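Local coordinates for cytosine-specific methyltransferase (Escherichia coli O157:H7 EDL933, PDB 3G7U), which probably transfers a methyl group from S-adenosyl-L-methionine to carbon 5 of cytosine in DNA, as a prophage-encoded modification enzyme, at residues I72-C81 against L110-N119; Y156-F166 against G348-I359. One frame throughout, in Å; residues are numbered along the deposited sequence. Where two conformers were deposited one is given.

Interaction 1 (I72-C81 against L110-N119); sequences IDGIIGGPPC and LQPLFFLAEN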
loop_
_atom_site.group_PDB
_atom_site.type_symbol
_atom_site.label_atom_id
_atom_site.label_comp_id
_atom_site.label_asym_id
_atom_site.label_seq_id
_atom_site.Cartn_x
_atom_site.Cartn_y
_atom_site.Cartn_z
ATOM N N ILE A 72 -2.355 18.868 12.479
ATOM C CA ILE A 72 -1.884 17.596 11.939
ATOM C C ILE A 72 -2.107 16.565 13.018
ATOM O O ILE A 72 -1.348 16.477 13.969
ATOM C CB ILE A 72 -0.431 17.710 11.417
ATOM C CG1 ILE A 72 -0.409 18.675 10.222
ATOM C CG2 ILE A 72 0.104 16.336 10.954
ATOM C CD1 ILE A 72 0.888 19.485 10.112
ATOM N N ASP A 73 -3.199 15.814 12.881
ATOM C CA ASP A 73 -3.581 14.853 13.890
ATOM C C ASP A 73 -2.754 13.589 13.786
ATOM O O ASP A 73 -2.363 13.017 14.800
ATOM C CB ASP A 73 -5.071 14.586 13.798
ATOM C CG ASP A 73 -5.860 15.857 13.962
ATOM O OD1 ASP A 73 -5.659 16.525 15.008
ATOM O OD2 ASP A 73 -6.604 16.227 13.034
ATOM N N GLY A 74 -2.402 13.195 12.568
ATOM C CA GLY A 74 -1.542 12.008 12.435
ATOM C C GLY A 74 -0.446 12.194 11.414
ATOM O O GLY A 74 -0.684 12.833 10.408
ATOM N N ILE A 75 0.763 11.687 11.685
ATOM C CA ILE A 75 1.795 11.571 10.648
ATOM C C ILE A 75 1.983 10.060 10.372
ATOM O O ILE A 75 2.296 9.298 11.313
ATOM C CB ILE A 75 3.095 12.206 11.092
ATOM C CG1 ILE A 75 2.926 13.739 11.054
ATOM C CG2 ILE A 75 4.286 11.875 10.155
ATOM C CD1 ILE A 75 4.057 14.444 11.764
ATOM N N ILE A 76 1.739 9.654 9.120
ATOM C CA ILE A 76 1.862 8.240 8.750
ATOM C C ILE A 76 2.896 8.151 7.636
ATOM O O ILE A 76 3.171 9.140 6.958
ATOM C CB ILE A 76 0.500 7.624 8.372
ATOM C CG1 ILE A 76 0.002 8.169 7.038
ATOM C CG2 ILE A 76 -0.554 7.884 9.537
ATOM C CD1 ILE A 76 -1.399 7.700 6.595
ATOM N N GLY A 77 3.532 7.001 7.481
ATOM C CA GLY A 77 4.402 6.912 6.325
ATOM C C GLY A 77 5.278 5.681 6.355
ATOM O O GLY A 77 5.186 4.871 7.281
ATOM N N GLY A 78 6.154 5.589 5.371
ATOM C CA GLY A 78 7.150 4.505 5.306
ATOM C C GLY A 78 8.578 5.012 5.351
ATOM O O GLY A 78 9.192 5.158 4.314
ATOM N N PRO A 79 9.139 5.229 6.551
ATOM C CA PRO A 79 10.496 5.731 6.584
ATOM C C PRO A 79 11.436 4.695 5.966
ATOM O O PRO A 79 11.327 3.510 6.284
ATOM C CB PRO A 79 10.776 5.896 8.074
ATOM C CG PRO A 79 9.825 5.103 8.751
ATOM C CD PRO A 79 8.592 5.079 7.909
ATOM N N PRO A 80 12.329 5.135 5.071
ATOM C CA PRO A 80 13.234 4.195 4.420
ATOM C C PRO A 80 14.270 3.719 5.411
ATOM O O PRO A 80 14.496 4.332 6.443
ATOM C CB PRO A 80 13.914 5.040 3.336
ATOM C CG PRO A 80 13.138 6.323 3.262
ATOM C CD PRO A 80 12.574 6.511 4.624
ATOM N N CYS A 81 14.894 2.608 5.097
ATOM C CA CYS A 81 15.892 2.057 5.955
ATOM C C CYS A 81 16.826 1.331 5.021
ATOM O O CYS A 81 16.365 0.771 4.033
ATOM C CB CYS A 81 15.213 1.079 6.917
ATOM S SG CYS A 81 16.309 0.198 8.002
ATOM N N LEU A 110 6.433 18.290 14.751
ATOM C CA LEU A 110 5.030 18.582 14.508
ATOM C C LEU A 110 4.075 18.190 15.612
ATOM O O LEU A 110 2.951 18.699 15.655
ATOM C CB LEU A 110 4.543 18.004 13.178
ATOM C CG LEU A 110 5.045 18.709 11.903
ATOM C CD1 LEU A 110 4.883 17.841 10.651
ATOM C CD2 LEU A 110 4.279 20.031 11.742
ATOM N N GLN A 111 4.507 17.286 16.487
ATOM C CA GLN A 111 3.654 16.826 17.601
ATOM C C GLN A 111 2.229 16.385 17.217
ATOM O O GLN A 111 1.263 16.885 17.782
ATOM C CB GLN A 111 3.608 17.893 18.745
ATOM C CG GLN A 111 4.979 18.202 19.332
ATOM C CD GLN A 111 5.431 17.123 20.295
ATOM O OE1 GLN A 111 4.670 16.729 21.174
ATOM N NE2 GLN A 111 6.665 16.646 20.141
ATOM N N PRO A 112 2.081 15.416 16.276
ATOM C CA PRO A 112 0.741 14.956 15.985
ATOM C C PRO A 112 0.144 14.156 17.155
ATOM O O PRO A 112 0.905 13.714 18.024
ATOM C CB PRO A 112 0.973 13.974 14.818
ATOM C CG PRO A 112 2.372 13.471 15.026
ATOM C CD PRO A 112 3.099 14.713 15.466
ATOM N N LEU A 113 -1.172 13.941 17.133
ATOM C CA LEU A 113 -1.826 13.060 18.119
ATOM C C LEU A 113 -1.263 11.641 18.034
ATOM O O LEU A 113 -1.145 10.966 19.034
ATOM C CB LEU A 113 -3.335 13.026 17.904
ATOM C CG LEU A 113 -4.032 14.401 18.032
ATOM C CD1 LEU A 113 -5.521 14.255 17.847
ATOM C CD2 LEU A 113 -3.657 15.129 19.354
ATOM N N PHE A 114 -0.889 11.206 16.834
ATOM C CA PHE A 114 -0.282 9.872 16.703
ATOM C C PHE A 114 0.696 9.823 15.525
ATOM O O PHE A 114 0.673 10.701 14.636
ATOM C CB PHE A 114 -1.394 8.823 16.559
ATOM C CG PHE A 114 -1.996 8.741 15.183
ATOM C CD1 PHE A 114 -1.496 7.832 14.251
ATOM C CD2 PHE A 114 -3.092 9.523 14.825
ATOM C CE1 PHE A 114 -2.043 7.739 12.976
ATOM C CE2 PHE A 114 -3.663 9.433 13.548
ATOM C CZ PHE A 114 -3.151 8.534 12.626
ATOM N N PHE A 115 1.585 8.826 15.532
ATOM C CA PHE A 115 2.332 8.497 14.315
ATOM C C PHE A 115 2.141 7.019 13.999
ATOM O O PHE A 115 1.871 6.208 14.903
ATOM C CB PHE A 115 3.817 8.850 14.415
ATOM C CG PHE A 115 4.598 8.038 15.414
ATOM C CD1 PHE A 115 5.174 6.798 15.053
ATOM C CD2 PHE A 115 4.807 8.517 16.704
ATOM C CE1 PHE A 115 5.915 6.070 15.949
ATOM C CE2 PHE A 115 5.555 7.792 17.602
ATOM C CZ PHE A 115 6.103 6.553 17.239
ATOM N N LEU A 116 2.232 6.700 12.719
ATOM C CA LEU A 116 2.268 5.283 12.303
ATOM C C LEU A 116 3.343 5.232 11.252
ATOM O O LEU A 116 3.233 5.901 10.202
ATOM C CB LEU A 116 0.925 4.851 11.726
ATOM C CG LEU A 116 0.853 3.403 11.157
ATOM C CD1 LEU A 116 -0.532 2.872 11.291
ATOM C CD2 LEU A 116 1.287 3.302 9.692
ATOM N N ALA A 117 4.349 4.406 11.492
ATOM C CA ALA A 117 5.371 4.104 10.482
ATOM C C ALA A 117 5.250 2.641 10.096
ATOM O O ALA A 117 4.932 1.800 10.940
ATOM C CB ALA A 117 6.746 4.361 11.022
ATOM N N GLU A 118 5.444 2.358 8.818
ATOM C CA GLU A 118 5.437 0.962 8.338
ATOM C C GLU A 118 6.823 0.668 7.788
ATOM O O GLU A 118 7.452 1.533 7.159
ATOM C CB GLU A 118 4.339 0.741 7.299
ATOM C CG GLU A 118 4.427 1.586 6.002
ATOM C CD GLU A 118 5.373 1.000 4.930
ATOM O OE1 GLU A 118 5.595 1.655 3.887
ATOM O OE2 GLU A 118 5.881 -0.127 5.115
ATOM N N ASN A 119 7.340 -0.538 8.037
ATOM C CA ASN A 119 8.633 -0.910 7.504
ATOM C C ASN A 119 8.571 -2.386 7.057
ATOM O O ASN A 119 7.795 -3.155 7.582
ATOM C CB ASN A 119 9.753 -0.755 8.526
ATOM C CG ASN A 119 10.184 0.698 8.730
ATOM O OD1 ASN A 119 9.626 1.377 9.581
ATOM N ND2 ASN A 119 11.200 1.158 7.975
HETATM O O HOH W 1 9.326 2.010 5.084
#
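Gly74 and Phe114 open a ladder of parallel pairing that runs through Ile75–Phe115 and Ile76–Leu116 to Gly77–Ala117, joining two adjacent strands in the Rossmann-like sheet of a class I methyltransferase. The strand axes lie 4.7 Å apart and almost exactly parallel. Five backbone hydrogen bonds, from Phe114 N to Asp73 O at one end to Glu118 N to Gly77 O at the other, hold the register.

Packing is tightest over the ladder. Phe114 has CG between its backbone N and carbonyl carbon (chi1 79°), which brings its ring back over the neighbouring strand, one face resting on Gly74 CA in a CH-pi contact, 3.8 Å to the centroid. Gly74, with no side chain, lets the ring lie directly on its CA. Ile76 reaches the same ring obliquely with its CG2 branch, 3.8 Å from Phe114 CE1, and helix 353-367 packs against this face of the sheet. On the other face, Ile75 CD1 lies 3.7 Å from Leu110 CD1 and also meets Pro112 CG, the Ile75 and Leu110 side chains crossing at about a right angle.

Past Gly78 the backbones diverge, and the contact thins toward a partly exposed side at Gly78, Glu118 and Cys81, although Pro79 and Asn119 stay buried. Here lie the Pro-Pro-Cys loop with Cys81, the predicted nucleophile, and the Glu-Asn pair characteristic of C5-methyltransferases. Glu118 is bent at chi2 and lays OE1 beside Gly78 CA, while OE2 forms a salt bridge with Arg164. Pro79 CD still touches Ala117 CB, but the polar links are slighter: Asn119 ND2 gives Pro79 O only a weak, bent hydrogen bond (116° at the hydrogen). A single water fills out the join, donating to Pro79 O and to Glu118 O, each at 2.8 Å.

Interaction 2 (Y156-F166 against G348-I359); sequences YGAPTIRTRYF and GNSVSPIVAEYI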
loop_
_atom_site.group_PDB
_atom_site.type_symbol
_atom_site.label_atom_id
_atom_site.label_comp_id
_atom_site.label_asym_id
_atom_site.label_seq_id
_atom_site.Cartn_x
_atom_site.Cartn_y
_atom_site.Cartn_z
ATOM N N TYR A 156 -5.568 -10.376 7.361
ATOM C CA TYR A 156 -6.549 -9.286 7.289
ATOM C C TYR A 156 -7.417 -9.327 6.056
ATOM O O TYR A 156 -8.211 -8.409 5.806
ATOM C CB TYR A 156 -5.876 -7.920 7.426
ATOM C CG TYR A 156 -5.274 -7.728 8.785
ATOM C CD1 TYR A 156 -5.952 -7.012 9.772
ATOM C CD2 TYR A 156 -4.038 -8.282 9.102
ATOM C CE1 TYR A 156 -5.400 -6.844 11.043
ATOM C CE2 TYR A 156 -3.466 -8.112 10.356
ATOM C CZ TYR A 156 -4.160 -7.405 11.322
ATOM O OH TYR A 156 -3.593 -7.234 12.548
ATOM N N GLY A 157 -7.325 -10.417 5.306
ATOM C CA GLY A 157 -8.241 -10.600 4.192
ATOM C C GLY A 157 -7.663 -10.030 2.900
ATOM O O GLY A 157 -8.409 -9.814 1.963
ATOM N N ALA A 158 -6.370 -9.773 2.839
ATOM C CA ALA A 158 -5.688 -9.527 1.577
ATOM C C ALA A 158 -5.154 -10.809 0.972
ATOM O O ALA A 158 -4.812 -11.674 1.673
ATOM C CB ALA A 158 -4.598 -8.594 1.774
ATOM N N PRO A 159 -5.070 -10.917 -0.342
ATOM C CA PRO A 159 -4.705 -12.185 -0.957
ATOM C C PRO A 159 -3.229 -12.436 -1.024
ATOM O O PRO A 159 -2.816 -13.060 -1.914
ATOM C CB PRO A 159 -5.231 -12.046 -2.375
ATOM C CG PRO A 159 -6.188 -11.011 -2.339
ATOM C CD PRO A 159 -5.778 -10.062 -1.292
ATOM N N THR A 160 -2.451 -11.905 -0.117
ATOM C CA THR A 160 -1.023 -12.050 -0.183
ATOM C C THR A 160 -0.476 -12.285 1.203
ATOM O O THR A 160 -1.025 -11.814 2.139
ATOM C CB THR A 160 -0.382 -10.792 -0.771
ATOM O OG1 THR A 160 1.018 -10.891 -0.757
ATOM C CG2 THR A 160 -0.762 -9.616 -0.004
ATOM N N ILE A 161 0.611 -13.031 1.294
ATOM C CA ILE A 161 1.146 -13.393 2.608
ATOM C C ILE A 161 2.287 -12.479 3.049
ATOM O O ILE A 161 3.006 -12.822 3.988
ATOM C CB ILE A 161 1.603 -14.908 2.700
ATOM C CG1 ILE A 161 2.639 -15.258 1.626
ATOM C CG2 ILE A 161 0.416 -15.831 2.613
ATOM C CD1 ILE A 161 3.593 -16.361 1.998
ATOM N N ARG A 162 2.468 -11.325 2.407
ATOM C CA ARG A 162 3.586 -10.448 2.735
ATOM C C ARG A 162 3.519 -9.971 4.193
ATOM O O ARG A 162 2.434 -9.735 4.714
ATOM C CB ARG A 162 3.699 -9.273 1.744
ATOM C CG ARG A 162 2.577 -8.228 1.761
ATOM C CD ARG A 162 3.097 -6.880 1.221
ATOM N NE ARG A 162 3.201 -6.858 -0.238
ATOM C CZ ARG A 162 4.051 -6.100 -0.934
ATOM N NH1 ARG A 162 4.053 -6.157 -2.261
ATOM N NH2 ARG A 162 4.909 -5.287 -0.318
ATOM N N THR A 163 4.672 -9.849 4.841
ATOM C CA THR A 163 4.687 -9.375 6.218
ATOM C C THR A 163 5.185 -7.928 6.270
ATOM O O THR A 163 5.940 -7.489 5.408
ATOM C CB THR A 163 5.517 -10.269 7.160
ATOM O OG1 THR A 163 6.860 -10.323 6.694
ATOM C CG2 THR A 163 4.966 -11.689 7.202
ATOM N N ARG A 164 4.758 -7.202 7.305
ATOM C CA ARG A 164 5.018 -5.765 7.435
ATOM C C ARG A 164 5.140 -5.462 8.919
ATOM O O ARG A 164 4.390 -6.036 9.680
ATOM C CB ARG A 164 3.788 -5.000 6.929
ATOM C CG ARG A 164 4.070 -3.655 6.292
ATOM C CD ARG A 164 4.401 -3.817 4.817
ATOM N NE ARG A 164 5.058 -2.638 4.269
ATOM C CZ ARG A 164 5.415 -2.509 2.995
ATOM N NH1 ARG A 164 6.005 -1.401 2.578
ATOM N NH2 ARG A 164 5.182 -3.484 2.132
ATOM N N TYR A 165 6.032 -4.546 9.312
ATOM C CA TYR A 165 6.047 -4.073 10.699
ATOM C C TYR A 165 5.311 -2.744 10.755
ATOM O O TYR A 165 5.464 -1.917 9.852
ATOM C CB TYR A 165 7.461 -3.803 11.147
ATOM C CG TYR A 165 8.286 -5.023 11.507
ATOM C CD1 TYR A 165 8.139 -5.660 12.744
ATOM C CD2 TYR A 165 9.256 -5.492 10.632
ATOM C CE1 TYR A 165 8.937 -6.777 13.082
ATOM C CE2 TYR A 165 10.060 -6.610 10.959
ATOM C CZ TYR A 165 9.886 -7.233 12.179
ATOM O OH TYR A 165 10.690 -8.299 12.505
ATOM N N PHE A 166 4.513 -2.533 11.796
ATOM C CA PHE A 166 3.944 -1.218 12.063
ATOM C C PHE A 166 4.420 -0.720 13.409
ATOM O O PHE A 166 4.392 -1.459 14.391
ATOM C CB PHE A 166 2.445 -1.301 12.054
ATOM C CG PHE A 166 1.863 -1.518 10.693
ATOM C CD1 PHE A 166 1.498 -0.436 9.903
ATOM C CD2 PHE A 166 1.689 -2.805 10.181
ATOM C CE1 PHE A 166 0.935 -0.631 8.601
ATOM C CE2 PHE A 166 1.137 -2.996 8.881
ATOM C CZ PHE A 166 0.760 -1.905 8.110
ATOM N N GLY A 348 4.107 -3.296 -5.889
ATOM C CA GLY A 348 5.056 -3.969 -5.006
ATOM C C GLY A 348 5.564 -3.136 -3.842
ATOM O O GLY A 348 5.715 -3.647 -2.740
ATOM N N ASN A 349 5.791 -1.847 -4.087
ATOM C CA ASN A 349 6.222 -0.877 -3.065
ATOM C C ASN A 349 5.154 -0.399 -2.073
ATOM O O ASN A 349 5.434 0.470 -1.225
ATOM C CB ASN A 349 6.776 0.378 -3.761
ATOM C CG ASN A 349 8.142 0.150 -4.386
ATOM O OD1 ASN A 349 8.857 -0.777 -4.013
ATOM N ND2 ASN A 349 8.508 0.998 -5.355
ATOM N N SER A 350 3.936 -0.904 -2.185
ATOM C CA SER A 350 2.846 -0.399 -1.374
ATOM C C SER A 350 2.542 -1.300 -0.193
ATOM O O SER A 350 2.716 -2.522 -0.268
ATOM C CB SER A 350 1.578 -0.247 -2.223
ATOM O OG SER A 350 1.752 0.790 -3.168
ATOM N N VAL A 351 2.068 -0.687 0.889
ATOM C CA VAL A 351 1.373 -1.407 1.932
ATOM C C VAL A 351 0.052 -1.821 1.310
ATOM O O VAL A 351 -0.544 -1.023 0.574
ATOM C CB VAL A 351 1.040 -0.486 3.130
ATOM C CG1 VAL A 351 0.323 -1.267 4.249
ATOM C CG2 VAL A 351 2.271 0.116 3.662
ATOM N N SER A 352 -0.439 -3.022 1.624
ATOM C CA SER A 352 -1.829 -3.398 1.212
ATOM C C SER A 352 -2.850 -2.427 1.785
ATOM O O SER A 352 -2.834 -2.203 3.009
ATOM C CB SER A 352 -2.207 -4.782 1.751
ATOM O OG SER A 352 -3.567 -4.993 1.422
ATOM N N PRO A 353 -3.726 -1.850 0.942
ATOM C CA PRO A 353 -4.777 -0.985 1.486
ATOM C C PRO A 353 -5.712 -1.670 2.494
ATOM O O PRO A 353 -6.309 -1.007 3.340
ATOM C CB PRO A 353 -5.573 -0.563 0.258
ATOM C CG PRO A 353 -4.587 -0.557 -0.837
ATOM C CD PRO A 353 -3.656 -1.766 -0.532
ATOM N N ILE A 354 -5.895 -2.974 2.346
ATOM C CA ILE A 354 -6.783 -3.710 3.254
ATOM C C ILE A 354 -6.175 -3.777 4.673
ATOM O O ILE A 354 -6.863 -3.491 5.651
ATOM C CB ILE A 354 -7.036 -5.112 2.679
ATOM C CG1 ILE A 354 -7.827 -4.986 1.381
ATOM C CG2 ILE A 354 -7.721 -6.011 3.752
ATOM C CD1 ILE A 354 -8.057 -6.380 0.664
ATOM N N VAL A 355 -4.896 -4.143 4.767
ATOM C CA VAL A 355 -4.142 -4.136 6.011
ATOM C C VAL A 355 -4.080 -2.720 6.589
ATOM O O VAL A 355 -4.409 -2.511 7.762
ATOM C CB VAL A 355 -2.719 -4.647 5.806
ATOM C CG1 VAL A 355 -1.908 -4.484 7.084
ATOM C CG2 VAL A 355 -2.739 -6.118 5.359
ATOM N N ALA A 356 -3.708 -1.745 5.749
ATOM C CA ALA A 356 -3.643 -0.347 6.197
ATOM C C ALA A 356 -4.967 0.129 6.781
ATOM O O ALA A 356 -4.964 0.727 7.877
ATOM C CB ALA A 356 -3.175 0.589 5.044
ATOM N N GLU A 357 -6.090 -0.178 6.119
ATOM C CA GLU A 357 -7.405 0.261 6.599
ATOM C C GLU A 357 -7.705 -0.300 7.983
ATOM O O GLU A 357 -8.181 0.417 8.877
ATOM C CB GLU A 357 -8.527 -0.156 5.667
ATOM C CG GLU A 357 -9.903 0.453 6.102
ATOM C CD GLU A 357 -11.051 -0.094 5.300
ATOM O OE1 GLU A 357 -10.793 -0.890 4.358
ATOM O OE2 GLU A 357 -12.203 0.275 5.599
ATOM N N TYR A 358 -7.412 -1.580 8.154
ATOM C CA TYR A 358 -7.719 -2.227 9.415
ATOM C C TYR A 358 -7.008 -1.594 10.591
ATOM O O TYR A 358 -7.668 -1.273 11.582
ATOM C CB TYR A 358 -7.450 -3.728 9.362
ATOM C CG TYR A 358 -8.339 -4.493 10.338
ATOM C CD1 TYR A 358 -9.575 -5.005 9.924
ATOM C CD2 TYR A 358 -7.960 -4.680 11.667
ATOM C CE1 TYR A 358 -10.410 -5.695 10.801
ATOM C CE2 TYR A 358 -8.794 -5.370 12.556
ATOM C CZ TYR A 358 -10.018 -5.877 12.107
ATOM O OH TYR A 358 -10.865 -6.573 12.961
ATOM N N ILE A 359 -5.682 -1.454 10.473
ATOM C CA ILE A 359 -4.828 -0.870 11.506
ATOM C C ILE A 359 -5.196 0.586 11.791
ATOM O O ILE A 359 -5.341 0.970 12.954
ATOM C CB ILE A 359 -3.331 -0.966 11.128
ATOM C CG1 ILE A 359 -2.909 -2.427 10.863
ATOM C CG2 ILE A 359 -2.436 -0.290 12.173
ATOM C CD1 ILE A 359 -3.162 -3.424 12.025
HETATM O O HOH W 2 6.840 -2.448 0.275
#
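Tyr156 and Val355 bring the two backbones nearest, with CA atoms 5.8 Å apart; at Phe166 and Ile359 the CA separation has grown to 8.8 Å. The loop 156-162 and the start of strand 163-171 thus lie across a turn and the first turns of helix 353-367, whose N-cap is Ser352: its OG accepts from Ile354 N, a capping bond, and is also hydrogen-bonded to Gln328 O.

Tyr156 meets the helix in an offset edge-to-face pair, its edge turned to the face of Tyr358 with the planes at 63°; CE1 of Tyr156 lies 3.4 Å from CD2 of Tyr358. One helical turn earlier, Ile354 is pressed in tightly, its CG2 branch 3.2 Å from Tyr156 O. Phe166 offers CZ at its ring edge to Val351 CG1, 3.9 Å away, and also meets Val355 CG1.

The polar end belongs to the Arg-X-Arg and Gly-Asn-Ser-Val sequences recognisable in C5-methyltransferases. In one of its two modelled conformers, Arg162 grips Gly348 O end-on, with NH1 and NH2 each 3.0 Å from that oxygen, which lies close to the guanidinium plane; Ser350 O sits over one face. Arg164, likewise modelled twice, lies with a guanidinium face over Val351 and has Glu118 as its salt-bridge partner.

The contact as a whole wedges the start of helix 353-367 between sheet and helix: Phe166 and Val355 both touch Val151 of strand 143-152, Ile359 reaches Leu116 of strand 114-119, and Pro353 and Ala356 lean on helix 14-22.

Interactions 1 and 2 have centres about 17 Å apart, yet they meet along one seam, because strands 114-119 and 163-171 are antiparallel neighbours in the sheet. Asn119 O and Tyr165 N, 2.8 Å apart, probably form a hydrogen bond there, and Leu116 CD2 packs 3.7 Å from Phe166 CD1. The polar join is the salt bridge from Arg164 NE to Glu118 OE2, 2.8 Å long, backed by Val351. It ties the strand end of interaction 1 to interaction 2 near the predicted active site: the nearest side-chain atoms of Arg164 and Cys81 are about 10 Å apart. This grouping is consistent with a target-cytosine pocket, as in related enzymes.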